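Local coordinates for putative exported protein (Bacteroides fragilis, PDB 3FZX), which is of unknown function but binds calcium ions and may bind lipid in a YmcC-like beta-barrel, at residues Phe10-Asn22 against Thr31-Glu43. Sequence-based numbering, arbitrary orientation.
Sequences FFPNQEGEQITRN and TNILVYRVDQAYE
The first beta hairpin of a closed antiparallel barrel brings I19, R21 and E17 against Y36, L34 and V38: the local strand segments 18-22 and 31-43 run antiparallel, 166° between their directions and 4.7 Å between their axes at closest approach. Paired backbone bonds define the register. I19 and Y36 exchange N-H...O bonds both ways, as do R21 and L34, the latter including R21 N to L34 O at 2.8 Å. Just before strand 18-25 begins, E17 O still accepts V38 N, and G16 N meets V38 O at 2.8 Å; G16 belongs to the type II turn from Q14 to E17, which therefore closes onto the neighbouring strand. V38 fills the bend of this incoming chain, its CB 3.3 Å from Q14 O and its CG2 3.8 Å from P12 CB.

On the I19, R21, L34 and Y36 face, F11 presents its ring edge to one face of Y36, planes 74° apart, a T-shaped pair in which F11 CZ lies 4.0 Å from Y36 CD1. F11 CG stands anti to the backbone N (chi1 -163°), which swings the ring across to Y36, while M69 of strand 63-74 packs on both side chains. R21 runs alongside L34, and its NH1 comes to the edge of Y36 at CE2; NH1 also forms a salt bridge with D84 OD1, the same oxygen to which Y36 OH is hydrogen-bonded.

The other face carries T20 CG2 against I33 CG2, a methyl-to-methyl contact of 3.4 Å, tighter than usual van der Waals packing, and Q18 CG against V35 CG1. Held at NE by S211 and at NH1 by D84, the R21 guanidinium is probably restrained in rotation beside the L34 methyl CD2 and the Y36 ring edge, where the carboxylate of D84 probably balances its buried charge.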
ATOM      1  N   PHE A  10      -3.053  10.604  12.619  1.00 34.95           N
ATOM      2  CA  PHE A  10      -1.742  10.429  13.267  1.00 34.50           C
ATOM      3  C   PHE A  10      -0.562  10.703  12.351  1.00 34.68           C
ATOM      4  O   PHE A  10       0.243   9.830  12.111  1.00 32.16           O
ATOM      5  CB  PHE A  10      -1.677   9.003  13.823  1.00 35.35           C
ATOM      6  CG  PHE A  10      -2.726   8.749  14.833  1.00 30.67           C
ATOM      7  CD1 PHE A  10      -2.692   9.432  16.046  1.00 31.88           C
ATOM      8  CD2 PHE A  10      -3.805   7.929  14.556  1.00 37.92           C
ATOM      9  CE1 PHE A  10      -3.678   9.248  16.996  1.00 33.53           C
ATOM     10  CE2 PHE A  10      -4.801   7.745  15.495  1.00 32.91           C
ATOM     11  CZ  PHE A  10      -4.733   8.404  16.727  1.00 35.52           C
ATOM     12  N   PHE A  11      -0.479  11.932  11.848  1.00 33.89           N
ATOM     13  CA  PHE A  11       0.561  12.352  10.908  1.00 34.14           C
ATOM     14  C   PHE A  11       0.372  13.851  10.652  1.00 33.56           C
ATOM     15  O   PHE A  11      -0.738  14.351  10.734  1.00 33.83           O
ATOM     16  CB  PHE A  11       0.448  11.575   9.562  1.00 33.13           C
ATOM     17  CG  PHE A  11       1.690  11.656   8.714  1.00 28.73           C
ATOM     18  CD1 PHE A  11       2.821  10.896   9.045  1.00 33.11           C
ATOM     19  CD2 PHE A  11       1.741  12.470   7.600  1.00 34.43           C
ATOM     20  CE1 PHE A  11       3.982  10.966   8.289  1.00 35.83           C
ATOM     21  CE2 PHE A  11       2.903  12.537   6.803  1.00 32.82           C
ATOM     22  CZ  PHE A  11       4.028  11.803   7.156  1.00 38.19           C
ATOM     23  N   PRO A  12       1.445  14.591  10.358  1.00 34.91           N
ATOM     24  CA  PRO A  12       1.190  15.992  10.040  1.00 33.80           C
ATOM     25  C   PRO A  12       0.278  16.143   8.831  1.00 34.27           C
ATOM     26  O   PRO A  12       0.314  15.325   7.917  1.00 33.35           O
ATOM     27  CB  PRO A  12       2.579  16.536   9.726  1.00 34.65           C
ATOM     28  CG  PRO A  12       3.390  15.338   9.431  1.00 34.28           C
ATOM     29  CD  PRO A  12       2.886  14.312  10.374  1.00 34.85           C
ATOM     30  N   ASN A  13      -0.545  17.182   8.844  1.00 34.90           N
ATOM     31  CA  ASN A  13      -1.483  17.396   7.781  1.00 36.92           C
ATOM     32  C   ASN A  13      -1.614  18.826   7.245  1.00 38.44           C
ATOM     33  O   ASN A  13      -2.469  19.064   6.428  1.00 36.73           O
ATOM     34  CB  ASN A  13      -2.836  16.773   8.180  1.00 38.79           C
ATOM     35  CG  ASN A  13      -3.295  17.207   9.523  1.00 40.34           C
ATOM     36  OD1 ASN A  13      -3.923  18.230   9.624  1.00 41.14           O
ATOM     37  ND2 ASN A  13      -2.983  16.432  10.577  1.00 32.33           N
ATOM     38  N   GLN A  14      -0.746  19.757   7.650  1.00 39.19           N
ATOM     39  CA  GLN A  14      -0.720  21.104   7.044  1.00 40.13           C
ATOM     40  C   GLN A  14       0.300  21.127   5.930  1.00 40.30           C
ATOM     41  O   GLN A  14       1.448  20.779   6.160  1.00 40.21           O
ATOM     42  CB  GLN A  14      -0.292  22.182   8.048  1.00 39.40           C
ATOM     43  CG  GLN A  14      -1.044  22.181   9.345  1.00 47.24           C
ATOM     44  CD  GLN A  14      -0.674  23.356  10.260  1.00 59.30           C
ATOM     45  OE1 GLN A  14       0.154  24.230   9.917  1.00 58.94           O
ATOM     46  NE2 GLN A  14      -1.280  23.369  11.442  1.00 56.18           N
ATOM     47  N   GLU A  15      -0.087  21.582   4.743  1.00 41.28           N
ATOM     48  CA  GLU A  15       0.847  21.664   3.607  1.00 41.88           C
ATOM     49  C   GLU A  15       2.097  22.423   4.005  1.00 38.44           C
ATOM     50  O   GLU A  15       1.996  23.455   4.632  1.00 39.78           O
ATOM     51  CB  GLU A  15       0.198  22.354   2.387  1.00 41.48           C
ATOM     52  CG  GLU A  15      -0.845  21.475   1.718  1.00 48.96           C
ATOM     53  CD  GLU A  15      -1.409  22.046   0.416  1.00 59.22           C
ATOM     54  OE1 GLU A  15      -1.091  23.221   0.065  1.00 57.54           O
ATOM     55  OE2 GLU A  15      -2.182  21.294  -0.237  1.00 52.76           O
ATOM     56  N   GLY A  16       3.259  21.900   3.640  1.00 38.00           N
ATOM     57  CA  GLY A  16       4.529  22.546   3.957  1.00 38.52           C
ATOM     58  C   GLY A  16       5.092  22.140   5.311  1.00 39.21           C
ATOM     59  O   GLY A  16       6.266  22.342   5.552  1.00 40.01           O
ATOM     60  N   GLU A  17       4.280  21.568   6.204  1.00 37.96           N
ATOM     61  CA  GLU A  17       4.769  21.198   7.547  1.00 37.37           C
ATOM     62  C   GLU A  17       5.876  20.154   7.421  1.00 36.51           C
ATOM     63  O   GLU A  17       5.802  19.301   6.542  1.00 37.37           O
ATOM     64  CB  GLU A  17       3.636  20.668   8.444  1.00 37.30           C
ATOM     65  CG  GLU A  17       4.102  20.265   9.844  1.00 37.73           C
ATOM     66  CD  GLU A  17       2.985  19.952  10.800  1.00 42.45           C
ATOM     67  OE1 GLU A  17       1.794  20.055  10.418  1.00 41.02           O
ATOM     68  OE2 GLU A  17       3.312  19.595  11.952  1.00 39.36           O
ATOM     69  N   GLN A  18       6.864  20.224   8.316  1.00 35.95           N
ATOM     70  CA  GLN A  18       8.077  19.397   8.262  1.00 37.49           C
ATOM     71  C   GLN A  18       8.420  18.816   9.640  1.00 34.65           C
ATOM     72  O   GLN A  18       8.503  19.547  10.606  1.00 35.43           O
ATOM     73  CB  GLN A  18       9.223  20.266   7.753  1.00 39.56           C
ATOM     74  CG  GLN A  18      10.209  19.533   6.917  1.00 52.90           C
ATOM     75  CD  GLN A  18      11.166  20.470   6.229  1.00 60.94           C
ATOM     76  OE1 GLN A  18      12.324  20.591   6.631  1.00 61.08           O
ATOM     77  NE2 GLN A  18      10.685  21.156   5.196  1.00 68.09           N
ATOM     78  N   ILE A  19       8.552  17.499   9.722  1.00 34.30           N
ATOM     79  CA  ILE A  19       8.818  16.773  10.965  1.00 35.67           C
ATOM     80  C   ILE A  19      10.166  16.094  10.791  1.00 36.20           C
ATOM     81  O   ILE A  19      10.406  15.487   9.742  1.00 35.47           O
ATOM     82  CB  ILE A  19       7.769  15.642  11.225  1.00 36.63           C
ATOM     83  CG1 ILE A  19       6.368  16.218  11.455  1.00 42.61           C
ATOM     84  CG2 ILE A  19       8.137  14.781  12.428  1.00 39.03           C
ATOM     85  CD1 ILE A  19       6.293  17.259  12.450  1.00 40.92           C
ATOM     86  N   THR A  20      11.038  16.212  11.795  1.00 35.59           N
ATOM     87  CA  THR A  20      12.339  15.562  11.795  1.00 33.81           C
ATOM     88  C   THR A  20      12.398  14.609  12.957  1.00 33.84           C
ATOM     89  O   THR A  20      12.030  14.971  14.065  1.00 34.57           O
ATOM     90  CB  THR A  20      13.450  16.573  11.939  1.00 36.67           C
ATOM     91  OG1 THR A  20      13.300  17.533  10.902  1.00 39.29           O
ATOM     92  CG2 THR A  20      14.857  15.907  11.849  1.00 31.35           C
ATOM     93  N   ARG A  21      12.855  13.384  12.690  1.00 33.39           N
ATOM     94  CA  ARG A  21      13.071  12.401  13.725  1.00 33.55           C
ATOM     95  C   ARG A  21      14.531  11.889  13.619  1.00 32.95           C
ATOM     96  O   ARG A  21      15.029  11.602  12.525  1.00 33.08           O
ATOM     97  CB  ARG A  21      12.055  11.273  13.575  1.00 35.03           C
ATOM     98  CG  ARG A  21      11.900  10.474  14.852  1.00 45.29           C
ATOM     99  CD  ARG A  21      10.619   9.668  14.968  1.00 45.88           C
ATOM    100  NE  ARG A  21      10.732   8.421  14.215  1.00 58.21           N
ATOM    101  CZ  ARG A  21      10.117   8.142  13.075  1.00 56.82           C
ATOM    102  NH1 ARG A  21       9.275   9.009  12.526  1.00 60.16           N
ATOM    103  NH2 ARG A  21      10.332   6.965  12.488  1.00 61.56           N
ATOM    104  N   ASN A  22      15.212  11.808  14.756  1.00 33.42           N
ATOM    105  CA  ASN A  22      16.598  11.344  14.820  1.00 33.63           C
ATOM    106  C   ASN A  22      16.647   9.867  15.205  1.00 33.20           C
ATOM    107  O   ASN A  22      15.820   9.419  16.016  1.00 31.55           O
ATOM    108  CB  ASN A  22      17.412  12.179  15.832  1.00 33.55           C
ATOM    109  CG  ASN A  22      17.799  13.536  15.289  1.00 31.85           C
ATOM    110  OD1 ASN A  22      17.473  13.890  14.161  1.00 34.51           O
ATOM    111  ND2 ASN A  22      18.515  14.292  16.085  1.00 31.37           N
ATOM    112  N   THR A  31      22.826   8.097  14.277  1.00 29.84           N
ATOM    113  CA  THR A  31      23.139   7.414  13.009  1.00 30.85           C
ATOM    114  C   THR A  31      22.424   8.037  11.809  1.00 30.95           C
ATOM    115  O   THR A  31      23.000   8.176  10.735  1.00 30.90           O
ATOM    116  CB  THR A  31      22.791   5.876  13.066  1.00 31.94           C
ATOM    117  OG1 THR A  31      21.373   5.669  13.222  1.00 37.07           O
ATOM    118  CG2 THR A  31      23.505   5.203  14.229  1.00 33.04           C
ATOM    119  N   ASN A  32      21.164   8.429  11.973  1.00 31.49           N
ATOM    120  CA  ASN A  32      20.391   8.920  10.829  1.00 31.66           C
ATOM    121  C   ASN A  32      19.373   9.951  11.210  1.00 32.75           C
ATOM    122  O   ASN A  32      18.954  10.031  12.368  1.00 32.52           O
ATOM    123  CB  ASN A  32      19.664   7.760  10.112  1.00 31.11           C
ATOM    124  CG  ASN A  32      20.618   6.707   9.572  1.00 34.95           C
ATOM    125  OD1 ASN A  32      21.033   5.811  10.297  1.00 33.44           O
ATOM    126  ND2 ASN A  32      20.987   6.831   8.314  1.00 29.43           N
ATOM    127  N   ILE A  33      18.966  10.725  10.209  1.00 34.17           N
ATOM    128  CA  ILE A  33      17.946  11.754  10.379  1.00 35.95           C
ATOM    129  C   ILE A  33      16.876  11.526   9.330  1.00 36.80           C
ATOM    130  O   ILE A  33      17.212  11.415   8.146  1.00 33.79           O
ATOM    131  CB  ILE A  33      18.525  13.153  10.176  1.00 38.07           C
ATOM    132  CG1 ILE A  33      19.721  13.380  11.118  1.00 37.71           C
ATOM    133  CG2 ILE A  33      17.418  14.217  10.353  1.00 34.70           C
ATOM    134  CD1 ILE A  33      20.524  14.614  10.777  1.00 34.34           C
ATOM    135  N   LEU A  34      15.610  11.428   9.767  1.00 35.86           N
ATOM    136  CA  LEU A  34      14.476  11.251   8.860  1.00 36.70           C
ATOM    137  C   LEU A  34      13.643  12.539   8.852  1.00 37.84           C
ATOM    138  O   LEU A  34      13.274  13.067   9.916  1.00 36.75           O
ATOM    139  CB  LEU A  34      13.605  10.069   9.303  1.00 36.75           C
ATOM    140  CG  LEU A  34      12.301   9.819   8.507  1.00 41.70           C
ATOM    141  CD1 LEU A  34      12.562   9.577   6.974  1.00 44.91           C
ATOM    142  CD2 LEU A  34      11.468   8.666   9.122  1.00 41.70           C
ATOM    143  N   VAL A  35      13.338  13.031   7.655  1.00 38.33           N
ATOM    144  CA  VAL A  35      12.601  14.288   7.482  1.00 38.62           C
ATOM    145  C   VAL A  35      11.399  14.031   6.589  1.00 40.00           C
ATOM    146  O   VAL A  35      11.556  13.505   5.473  1.00 40.08           O
ATOM    147  CB  VAL A  35      13.458  15.380   6.802  1.00 39.34           C
ATOM    148  CG1 VAL A  35      12.676  16.700   6.747  1.00 39.78           C
ATOM    149  CG2 VAL A  35      14.776  15.577   7.524  1.00 32.90           C
ATOM    150  N   TYR A  36      10.212  14.371   7.084  1.00 39.09           N
ATOM    151  CA  TYR A  36       8.984  14.283   6.311  1.00 39.68           C
ATOM    152  C   TYR A  36       8.524  15.697   6.016  1.00 40.35           C
ATOM    153  O   TYR A  36       8.593  16.561   6.897  1.00 40.54           O
ATOM    154  CB  TYR A  36       7.883  13.620   7.132  1.00 39.92           C
ATOM    155  CG  TYR A  36       8.019  12.150   7.361  1.00 47.36           C
ATOM    156  CD1 TYR A  36       7.880  11.248   6.302  1.00 64.58           C
ATOM    157  CD2 TYR A  36       8.195  11.636   8.646  1.00 53.06           C
ATOM    158  CE1 TYR A  36       7.953   9.846   6.513  1.00 62.85           C
ATOM    159  CE2 TYR A  36       8.273  10.258   8.871  1.00 57.47           C
ATOM    160  CZ  TYR A  36       8.154   9.363   7.803  1.00 63.01           C
ATOM    161  OH  TYR A  36       8.228   7.998   8.035  1.00 62.99           O
ATOM    162  N   ARG A  37       8.048  15.944   4.802  1.00 38.89           N
ATOM    163  CA  ARG A  37       7.414  17.216   4.470  1.00 39.10           C
ATOM    164  C   ARG A  37       6.061  16.966   3.778  1.00 36.93           C
ATOM    165  O   ARG A  37       5.989  16.235   2.769  1.00 36.03           O
ATOM    166  CB  ARG A  37       8.324  18.074   3.593  1.00 39.70           C
ATOM    167  CG  ARG A  37       7.732  19.459   3.280  1.00 53.05           C
ATOM    168  CD  ARG A  37       8.579  20.296   2.309  1.00 64.35           C
ATOM    169  NE  ARG A  37       9.090  19.560   1.148  1.00 75.35           N
ATOM    170  CZ  ARG A  37       8.390  19.227   0.057  1.00 81.89           C
ATOM    171  NH1 ARG A  37       7.095  19.533  -0.071  1.00 85.40           N
ATOM    172  NH2 ARG A  37       9.003  18.561  -0.917  1.00 81.79           N
ATOM    173  N   VAL A  38       5.003  17.559   4.333  1.00 35.53           N
ATOM    174  CA  VAL A  38       3.661  17.446   3.783  1.00 36.29           C
ATOM    175  C   VAL A  38       3.611  18.195   2.451  1.00 37.16           C
ATOM    176  O   VAL A  38       3.827  19.406   2.416  1.00 38.18           O
ATOM    177  CB  VAL A  38       2.598  18.033   4.735  1.00 38.25           C
ATOM    178  CG1 VAL A  38       1.212  18.048   4.044  1.00 39.31           C
ATOM    179  CG2 VAL A  38       2.545  17.250   6.043  1.00 29.78           C
ATOM    180  N   ASP A  39       3.380  17.464   1.367  1.00 39.80           N
ATOM    181  CA  ASP A  39       3.324  18.031   0.009  1.00 43.23           C
ATOM    182  C   ASP A  39       1.909  18.493  -0.300  1.00 44.11           C
ATOM    183  O   ASP A  39       1.711  19.609  -0.728  1.00 45.34           O
ATOM    184  CB  ASP A  39       3.751  17.001  -1.042  1.00 45.47           C
ATOM    185  CG  ASP A  39       4.124  17.646  -2.395  1.00 57.05           C
ATOM    186  OD1 ASP A  39       5.114  18.401  -2.428  1.00 70.75           O
ATOM    187  OD2 ASP A  39       3.462  17.389  -3.429  1.00 66.33           O
ATOM    188  N   GLN A  40       0.921  17.640  -0.054  1.00 44.30           N
ATOM    189  CA  GLN A  40      -0.466  17.979  -0.354  1.00 45.88           C
ATOM    190  C   GLN A  40      -1.426  17.299   0.601  1.00 41.51           C
ATOM    191  O   GLN A  40      -1.194  16.174   0.993  1.00 39.45           O
ATOM    192  CB  GLN A  40      -0.807  17.530  -1.785  1.00 49.70           C
ATOM    193  CG  GLN A  40      -0.307  18.459  -2.902  1.00 61.00           C
ATOM    194  CD  GLN A  40      -0.906  19.873  -2.817  1.00 66.21           C
ATOM    195  OE1 GLN A  40      -2.109  20.039  -2.596  1.00 75.88           O
ATOM    196  NE2 GLN A  40      -0.063  20.888  -2.992  1.00 65.93           N
ATOM    197  N   ALA A  41      -2.495  17.993   0.977  1.00 38.31           N
ATOM    198  CA  ALA A  41      -3.572  17.400   1.767  1.00 36.57           C
ATOM    199  C   ALA A  41      -4.818  17.483   0.907  1.00 36.69           C
ATOM    200  O   ALA A  41      -5.114  18.538   0.380  1.00 38.72           O
ATOM    201  CB  ALA A  41      -3.763  18.125   3.039  1.00 34.12           C
ATOM    202  N   TYR A  42      -5.520  16.364   0.740  1.00 35.80           N
ATOM    203  CA  TYR A  42      -6.741  16.289  -0.055  1.00 34.23           C
ATOM    204  C   TYR A  42      -7.904  15.849   0.823  1.00 36.10           C
ATOM    205  O   TYR A  42      -7.764  14.940   1.653  1.00 35.23           O
ATOM    206  CB  TYR A  42      -6.570  15.245  -1.158  1.00 34.45           C
ATOM    207  CG  TYR A  42      -5.414  15.506  -2.097  1.00 34.30           C
ATOM    208  CD1 TYR A  42      -5.574  16.314  -3.218  1.00 31.89           C
ATOM    209  CD2 TYR A  42      -4.162  14.948  -1.866  1.00 31.73           C
ATOM    210  CE1 TYR A  42      -4.509  16.552  -4.091  1.00 31.40           C
ATOM    211  CE2 TYR A  42      -3.089  15.186  -2.731  1.00 37.10           C
ATOM    212  CZ  TYR A  42      -3.272  15.986  -3.844  1.00 37.14           C
ATOM    213  OH  TYR A  42      -2.223  16.236  -4.703  1.00 37.86           O
ATOM    214  N   GLU A  43      -9.071  16.440   0.596  1.00 34.78           N
ATOM    215  CA  GLU A  43     -10.253  16.109   1.369  1.00 34.12           C
ATOM    216  C   GLU A  43     -11.168  15.221   0.575  1.00 31.75           C
ATOM    217  O   GLU A  43     -11.433  15.475  -0.593  1.00 30.03           O
ATOM    218  CB  GLU A  43     -10.988  17.388   1.762  1.00 37.49           C
ATOM    219  CG  GLU A  43     -10.263  18.128   2.895  1.00 48.03           C
ATOM    220  CD  GLU A  43     -10.423  19.650   2.841  1.00 63.91           C
ATOM    221  OE1 GLU A  43     -11.298  20.164   2.104  1.00 67.75           O
ATOM    222  OE2 GLU A  43      -9.655  20.341   3.553  1.00 76.27           O
TER